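Local coordinates for protein nucleocapsid (Crimean-congo hemorrhagic fever virus, PDB 4AKL) that probably packages the viral genome by binding single- and double-stranded RNA, and probably also cuts DNA as a sequence-nonspecific endonuclease, at residues 15-20 / 76-81; 65-70 / 408-413; 412-417 / 460-465. All blocks are in the same frame, centred on the assembly; numbering follows the deposited sequence.

Overall arrangement
Interaction 1 pairs two early helices, 10-24 and 77-83; interaction 2 ties helix 56-71 to the loop at 408-413; interaction 3 carries that loop on, sharing S412 and I413, to residues 460-465. Along the chain the segments of interactions 1 and 2 alternate, helix 56-71 directly preceding helix 77-83, and interaction 1 closes before interaction 3 opens. The centres of interactions 1 and 2 lie about 20 Å apart. Between interactions 1 and 3 the centres are about 17 Å apart, and between interactions 2 and 3 about 13 Å. P76, just before helix 77-83, packs on S412, N415 and P465, so the 408-417 loop and the 460-465 segment meet the early helices around this proline.

Interaction 1 of 3, residues 15-20 / 76-81; sequences KWFEEF and PIYECA
Helix segments 15-20 and 77-81 run closer to antiparallel than parallel, at 135°, with axes 10.5 Å apart and F17 and Y78 the closest pair of CA atoms. Between them W16, F17 and F20 of the first helix meet I77, Y78 and A81 of the second. F17 and Y78 form a T-shaped pair: the edge of the tyrosine is turned to the face of the phenylalanine, with ring planes at 87° and centroids 5.2 Å apart. Y78 CD1 touches nearest the attached end of the ring, 3.5 Å from F17 CG, and Y78 CB lies over the same ring in a CH-pi contact. With CG of F17 anti to the backbone N (chi1 178°), the flat ring reaches across to the second helix. The methyl CG2 on the beta-branched I77 is shared by two phenylalanines: it lies 3.9 Å from F20 CE1 and, more loosely, at the edge of the F17 ring. One turn on, A81 is small enough to admit the large indole of W16, whose CZ3 comes to 3.7 Å from A81 CB. No hydrogen bond crosses between the segments, so apolar contact carries the join; the phenolic OH of Y78 is instead bonded to N14. Earlier on helix 10-24, M13 also touches Y78 and A81, while the loop residue D401 touches F20 and T394 packs on C80 of helix 77-83.

Interaction 2 of 3, residues 65-70 / 408-413; sequences SALVEA and GHTKSI
L67 reaches from helix 56-71 to T410, the two side chains meeting at a slant. The leucine fork is turned to the threonine hydroxyl: OG1 of T410 stands 3.8 Å from L67 CD2 and 3.9 Å from L67 CD1, so both methyls touch one oxygen. The leucine torsion, with CG anti to the backbone N (chi1 -176°), carries the fork across, while that of T410 (chi1 -56°) places the hydroxyl beside its own backbone N. T410 also touches L454 of helix 450-460, so its short branched side chain suits a place between that helix and L67. I413, one 3-10 turn later, approaches with the end of its longer branch. Its CD1 lies 4.4 Å from A70 CB and 4.5 Å from L67 CD1, a loose contact in which the small alanine leaves the isoleucine branch room to approach the helix. At the other end the absence of a side chain on G408 lets the two backbones come close, its CA 4.6 Å from the CA of V68. The 3-10 turn then brings T410 and I413 round to the same helix, while K411 sends its amine to a salt bridge with E387. No hydrogen bond links the two segments: the contact depends on shape and on apolar surface, to which the threonine oxygen adds van der Waals contact alone.

Interaction 3 of 3, residues 412-417 / 460-465; sequences SILNLR and VGKQSP
A water bridges the two segments, donating to the side-chain oxygen OD1 of N415 at 2.8 Å and to the backbone oxygen O of Q463 at 2.7 Å. Each acceptor has a second donor: the backbone N of S33 for N415 OD1, and the side-chain amide of N32 for Q463 O. Asparagine suits this site because its other amide atom, ND2, can donate to the carbonyl of C74. Nearby, the carbonyls L414 O and Q463 O approach to 3.2 Å and, both being acceptors, cannot bond to each other. L414 supplies the apolar half. Its CB rests 4.3 Å from P465 CD, the proline ring giving a rigid apolar surface, and its CD1 lies 4.4 Å from K462 CE; the lysine lays its aliphatic chain against L414 while NZ makes a weak bond to Q457. Before this, G461, the first residue after the helix to leave helical angles, closes a Schellman motif with a positive phi (113°) that glycine adopts readily. V390 of helix 385-392 packs on S412 and P465, I413 and L416 face helix 425-440, and L414 also touches Q457, so the join lies among helices 385-392, 425-440 and 450-460.

Interaction 1 of 3, residues 15-20 / 76-81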
# COMPACT_ATOMS: atom_id res chain seq x y z
N LYS A 15 -11.06 -24.39 -11.84
CA LYS A 15 -11.16 -25.20 -13.06
C LYS A 15 -10.52 -24.49 -14.25
O LYS A 15 -9.81 -25.12 -15.04
CB LYS A 15 -12.61 -25.58 -13.36
CG LYS A 15 -13.14 -26.65 -12.45
CD LYS A 15 -14.44 -27.24 -13.01
CE LYS A 15 -14.89 -28.46 -12.24
NZ LYS A 15 -15.89 -29.24 -12.99
N TRP A 16 -10.77 -23.17 -14.35
CA TRP A 16 -10.16 -22.40 -15.40
C TRP A 16 -8.63 -22.55 -15.30
O TRP A 16 -7.94 -22.75 -16.29
CB TRP A 16 -10.59 -20.93 -15.31
CG TRP A 16 -10.10 -20.10 -16.40
CD1 TRP A 16 -10.79 -19.75 -17.50
CD2 TRP A 16 -8.81 -19.50 -16.50
NE1 TRP A 16 -10.00 -18.95 -18.31
CE2 TRP A 16 -8.77 -18.79 -17.72
CE3 TRP A 16 -7.66 -19.49 -15.68
CZ2 TRP A 16 -7.65 -18.09 -18.13
CZ3 TRP A 16 -6.57 -18.82 -16.09
CH2 TRP A 16 -6.56 -18.11 -17.31
N PHE A 17 -8.12 -22.45 -14.08
CA PHE A 17 -6.68 -22.56 -13.85
C PHE A 17 -6.07 -23.95 -14.14
O PHE A 17 -4.95 -24.03 -14.64
CB PHE A 17 -6.35 -22.18 -12.41
CG PHE A 17 -4.91 -22.31 -12.07
CD1 PHE A 17 -4.00 -21.44 -12.59
CD2 PHE A 17 -4.47 -23.33 -11.22
CE1 PHE A 17 -2.65 -21.56 -12.28
CE2 PHE A 17 -3.13 -23.46 -10.89
CZ PHE A 17 -2.22 -22.56 -11.43
N GLU A 18 -6.78 -25.04 -13.81
CA GLU A 18 -6.19 -26.39 -13.99
C GLU A 18 -5.92 -26.65 -15.46
O GLU A 18 -4.81 -27.10 -15.82
CB GLU A 18 -7.06 -27.49 -13.39
CG GLU A 18 -6.94 -27.63 -11.89
CD GLU A 18 -5.52 -28.00 -11.42
OE1 GLU A 18 -4.97 -29.05 -11.85
OE2 GLU A 18 -4.96 -27.24 -10.61
N GLU A 19 -6.93 -26.38 -16.29
CA GLU A 19 -6.83 -26.36 -17.75
C GLU A 19 -5.57 -25.62 -18.19
O GLU A 19 -4.70 -26.15 -18.88
CB GLU A 19 -8.06 -25.62 -18.34
CG GLU A 19 -8.00 -25.34 -19.86
CD GLU A 19 -8.14 -23.83 -20.26
OE1 GLU A 19 -7.87 -22.87 -19.42
OE2 GLU A 19 -8.52 -23.62 -21.46
N PHE A 20 -5.50 -24.37 -17.77
CA PHE A 20 -4.47 -23.46 -18.19
C PHE A 20 -3.08 -23.94 -17.78
O PHE A 20 -2.15 -23.85 -18.57
CB PHE A 20 -4.74 -22.06 -17.59
CG PHE A 20 -3.89 -20.99 -18.18
CD1 PHE A 20 -2.61 -20.78 -17.72
CD2 PHE A 20 -4.37 -20.19 -19.20
CE1 PHE A 20 -1.81 -19.78 -18.28
CE2 PHE A 20 -3.55 -19.17 -19.76
CZ PHE A 20 -2.29 -18.97 -19.30
N PRO A 76 2.33 -14.42 -11.20
CA PRO A 76 1.51 -15.40 -10.49
C PRO A 76 0.22 -15.54 -11.23
O PRO A 76 -0.74 -14.79 -10.98
CB PRO A 76 1.34 -14.80 -9.11
CG PRO A 76 1.44 -13.42 -9.31
CD PRO A 76 2.39 -13.17 -10.46
N ILE A 77 0.21 -16.49 -12.14
CA ILE A 77 -0.94 -16.67 -13.06
C ILE A 77 -2.30 -16.76 -12.41
O ILE A 77 -3.27 -16.10 -12.86
CB ILE A 77 -0.76 -17.88 -13.93
CG1 ILE A 77 0.43 -17.66 -14.87
CG2 ILE A 77 -2.01 -18.10 -14.76
CD1 ILE A 77 0.28 -16.44 -15.85
N TYR A 78 -2.38 -17.54 -11.35
CA TYR A 78 -3.67 -17.81 -10.70
C TYR A 78 -4.28 -16.53 -10.19
O TYR A 78 -5.43 -16.23 -10.46
CB TYR A 78 -3.50 -18.79 -9.54
CG TYR A 78 -4.79 -19.19 -8.87
CD1 TYR A 78 -5.51 -20.25 -9.34
CD2 TYR A 78 -5.30 -18.47 -7.76
CE1 TYR A 78 -6.69 -20.63 -8.75
CE2 TYR A 78 -6.51 -18.85 -7.15
CZ TYR A 78 -7.19 -19.92 -7.65
OH TYR A 78 -8.37 -20.32 -7.07
N GLU A 79 -3.48 -15.76 -9.48
CA GLU A 79 -4.01 -14.57 -8.82
C GLU A 79 -4.22 -13.45 -9.82
O GLU A 79 -5.22 -12.72 -9.70
CB GLU A 79 -3.12 -14.14 -7.67
CG GLU A 79 -3.15 -15.09 -6.51
CD GLU A 79 -2.31 -16.39 -6.67
OE1 GLU A 79 -1.40 -16.43 -7.54
OE2 GLU A 79 -2.57 -17.38 -5.90
N CYS A 80 -3.31 -13.31 -10.81
CA CYS A 80 -3.48 -12.32 -11.89
C CYS A 80 -4.75 -12.64 -12.67
O CYS A 80 -5.54 -11.74 -12.98
CB CYS A 80 -2.25 -12.32 -12.83
SG CYS A 80 -0.74 -11.72 -12.07
N ALA A 81 -4.97 -13.92 -12.98
CA ALA A 81 -6.20 -14.29 -13.69
C ALA A 81 -7.42 -13.97 -12.82
O ALA A 81 -8.43 -13.46 -13.32
CB ALA A 81 -6.19 -15.71 -14.08

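Interaction 2 of 3, residues 65-70 / 408-413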
# COMPACT_ATOMS: atom_id res chain seq x y z
N SER A 65 15.04 -2.62 -19.60
CA SER A 65 15.22 -3.99 -20.14
C SER A 65 15.52 -4.99 -19.04
O SER A 65 15.02 -6.12 -19.09
CB SER A 65 16.37 -4.08 -21.16
OG SER A 65 16.14 -3.32 -22.30
N ALA A 66 16.34 -4.59 -18.08
CA ALA A 66 16.65 -5.43 -16.93
C ALA A 66 15.37 -5.79 -16.15
O ALA A 66 15.17 -6.89 -15.77
CB ALA A 66 17.64 -4.75 -15.98
N LEU A 67 14.53 -4.78 -15.95
CA LEU A 67 13.31 -4.92 -15.17
C LEU A 67 12.30 -5.86 -15.85
O LEU A 67 11.65 -6.74 -15.21
CB LEU A 67 12.76 -3.53 -14.95
CG LEU A 67 11.53 -3.33 -14.08
CD1 LEU A 67 11.74 -3.96 -12.68
CD2 LEU A 67 11.25 -1.83 -14.01
N VAL A 68 12.16 -5.69 -17.17
CA VAL A 68 11.32 -6.63 -17.93
C VAL A 68 11.89 -8.06 -17.89
O VAL A 68 11.12 -9.03 -17.74
CB VAL A 68 11.14 -6.19 -19.33
CG1 VAL A 68 10.57 -7.34 -20.16
CG2 VAL A 68 10.25 -4.97 -19.29
N GLU A 69 13.20 -8.17 -18.02
CA GLU A 69 13.85 -9.46 -17.97
C GLU A 69 13.67 -10.11 -16.60
O GLU A 69 13.35 -11.29 -16.51
CB GLU A 69 15.32 -9.32 -18.29
CG GLU A 69 16.06 -10.66 -18.17
CD GLU A 69 16.93 -10.97 -19.32
OE1 GLU A 69 16.86 -10.22 -20.34
OE2 GLU A 69 17.69 -11.98 -19.24
N ALA A 70 13.84 -9.32 -15.55
CA ALA A 70 13.56 -9.75 -14.22
C ALA A 70 12.12 -10.30 -14.03
O ALA A 70 11.91 -11.18 -13.20
CB ALA A 70 13.79 -8.60 -13.27
N GLY A 408 6.32 -8.44 -18.51
CA GLY A 408 6.98 -8.14 -17.28
C GLY A 408 6.51 -6.88 -16.61
O GLY A 408 6.62 -5.80 -17.19
N HIS A 409 5.96 -7.02 -15.39
CA HIS A 409 5.54 -5.89 -14.57
C HIS A 409 6.19 -6.03 -13.19
O HIS A 409 6.26 -7.13 -12.66
CB HIS A 409 4.02 -5.79 -14.53
CG HIS A 409 3.43 -5.68 -15.88
ND1 HIS A 409 3.35 -4.48 -16.55
CD2 HIS A 409 2.96 -6.63 -16.74
CE1 HIS A 409 2.82 -4.68 -17.74
NE2 HIS A 409 2.57 -5.97 -17.89
N THR A 410 6.65 -4.90 -12.65
CA THR A 410 7.51 -4.86 -11.48
C THR A 410 7.16 -5.86 -10.39
O THR A 410 7.95 -6.74 -10.08
CB THR A 410 7.64 -3.41 -10.93
OG1 THR A 410 8.11 -2.58 -11.98
CG2 THR A 410 8.64 -3.29 -9.78
N LYS A 411 5.95 -5.78 -9.83
CA LYS A 411 5.66 -6.54 -8.64
C LYS A 411 5.53 -8.08 -8.84
O LYS A 411 5.30 -8.81 -7.84
CB LYS A 411 4.51 -5.88 -7.89
CG LYS A 411 5.06 -4.73 -7.08
CD LYS A 411 4.06 -3.87 -6.42
CE LYS A 411 4.76 -2.76 -5.69
NZ LYS A 411 3.79 -1.80 -5.20
N SER A 412 5.69 -8.58 -10.08
CA SER A 412 5.73 -9.99 -10.30
C SER A 412 6.93 -10.58 -9.60
O SER A 412 6.92 -11.76 -9.30
CB SER A 412 5.72 -10.35 -11.76
OG SER A 412 4.46 -10.05 -12.34
N ILE A 413 7.95 -9.74 -9.34
CA ILE A 413 9.09 -10.10 -8.50
C ILE A 413 8.71 -10.69 -7.15
O ILE A 413 9.41 -11.56 -6.64
CB ILE A 413 10.06 -8.85 -8.31
CG1 ILE A 413 10.93 -8.70 -9.52
CG2 ILE A 413 11.02 -9.06 -7.21
CD1 ILE A 413 11.57 -7.28 -9.68

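Interaction 3 of 3, residues 412-417 / 460-465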
# COMPACT_ATOMS: atom_id res chain seq x y z
N SER A 412 5.69 -8.58 -10.08
CA SER A 412 5.73 -9.99 -10.30
C SER A 412 6.93 -10.58 -9.60
O SER A 412 6.92 -11.76 -9.30
CB SER A 412 5.72 -10.35 -11.76
OG SER A 412 4.46 -10.05 -12.34
N ILE A 413 7.95 -9.74 -9.34
CA ILE A 413 9.09 -10.10 -8.50
C ILE A 413 8.71 -10.69 -7.15
O ILE A 413 9.41 -11.56 -6.64
CB ILE A 413 10.06 -8.85 -8.31
CG1 ILE A 413 10.93 -8.70 -9.52
CG2 ILE A 413 11.02 -9.06 -7.21
CD1 ILE A 413 11.57 -7.28 -9.68
N LEU A 414 7.60 -10.22 -6.55
CA LEU A 414 7.17 -10.70 -5.26
C LEU A 414 6.65 -12.16 -5.31
O LEU A 414 6.49 -12.77 -4.29
CB LEU A 414 6.06 -9.79 -4.70
CG LEU A 414 6.54 -8.40 -4.31
CD1 LEU A 414 5.37 -7.55 -3.88
CD2 LEU A 414 7.63 -8.46 -3.23
N ASN A 415 6.37 -12.66 -6.52
CA ASN A 415 6.11 -14.08 -6.75
C ASN A 415 7.40 -14.94 -6.78
O ASN A 415 7.31 -16.16 -6.77
CB ASN A 415 5.34 -14.27 -8.06
CG ASN A 415 4.75 -15.65 -8.19
OD1 ASN A 415 4.32 -16.26 -7.19
ND2 ASN A 415 4.73 -16.17 -9.40
N LEU A 416 8.59 -14.32 -6.82
CA LEU A 416 9.85 -15.09 -6.77
C LEU A 416 10.04 -15.58 -5.35
O LEU A 416 9.82 -14.80 -4.42
CB LEU A 416 11.07 -14.28 -7.19
CG LEU A 416 11.27 -14.06 -8.69
CD1 LEU A 416 12.30 -12.97 -8.92
CD2 LEU A 416 11.64 -15.37 -9.45
N ARG A 417 10.46 -16.86 -5.20
CA ARG A 417 10.60 -17.47 -3.86
C ARG A 417 11.65 -16.76 -3.04
O ARG A 417 12.58 -16.17 -3.58
CB ARG A 417 10.95 -18.99 -3.94
CG ARG A 417 9.81 -19.87 -4.46
CD ARG A 417 10.17 -21.34 -4.53
NE ARG A 417 9.03 -22.15 -5.00
CZ ARG A 417 8.00 -22.57 -4.23
NH1 ARG A 417 7.92 -22.27 -2.92
NH2 ARG A 417 7.02 -23.29 -4.80
N VAL A 460 8.23 -7.14 4.99
CA VAL A 460 7.01 -7.14 5.76
C VAL A 460 6.35 -8.54 5.68
O VAL A 460 5.54 -8.87 6.52
CB VAL A 460 6.02 -6.03 5.38
CG1 VAL A 460 6.72 -4.61 5.40
CG2 VAL A 460 5.41 -6.31 4.07
N GLY A 461 6.72 -9.34 4.67
CA GLY A 461 6.27 -10.70 4.52
C GLY A 461 5.38 -10.95 3.33
O GLY A 461 4.80 -12.04 3.23
N LYS A 462 5.27 -9.98 2.41
CA LYS A 462 4.44 -10.16 1.24
C LYS A 462 5.09 -11.19 0.35
O LYS A 462 6.27 -11.10 0.08
CB LYS A 462 4.20 -8.85 0.44
CG LYS A 462 3.35 -7.81 1.20
CD LYS A 462 3.26 -6.41 0.54
CE LYS A 462 2.46 -6.45 -0.78
NZ LYS A 462 2.01 -5.11 -1.36
N GLN A 463 4.30 -12.16 -0.07
CA GLN A 463 4.72 -13.17 -1.01
C GLN A 463 3.85 -13.21 -2.29
O GLN A 463 3.88 -14.19 -3.03
CB GLN A 463 4.71 -14.51 -0.32
CG GLN A 463 5.75 -14.56 0.76
CD GLN A 463 5.86 -15.87 1.40
OE1 GLN A 463 6.62 -16.00 2.32
NE2 GLN A 463 5.11 -16.87 0.93
N SER A 464 3.09 -12.14 -2.52
CA SER A 464 2.28 -11.94 -3.69
C SER A 464 2.02 -10.45 -3.81
O SER A 464 1.94 -9.75 -2.77
CB SER A 464 0.95 -12.67 -3.55
OG SER A 464 -0.03 -12.22 -4.47
N PRO A 465 1.90 -9.95 -5.07
CA PRO A 465 1.46 -8.58 -5.28
C PRO A 465 0.02 -8.27 -4.87
O PRO A 465 -0.31 -7.09 -4.73
CB PRO A 465 1.63 -8.36 -6.81
CG PRO A 465 1.72 -9.67 -7.40
CD PRO A 465 2.22 -10.63 -6.34
O HOH W 1 2.88 -14.55 -5.52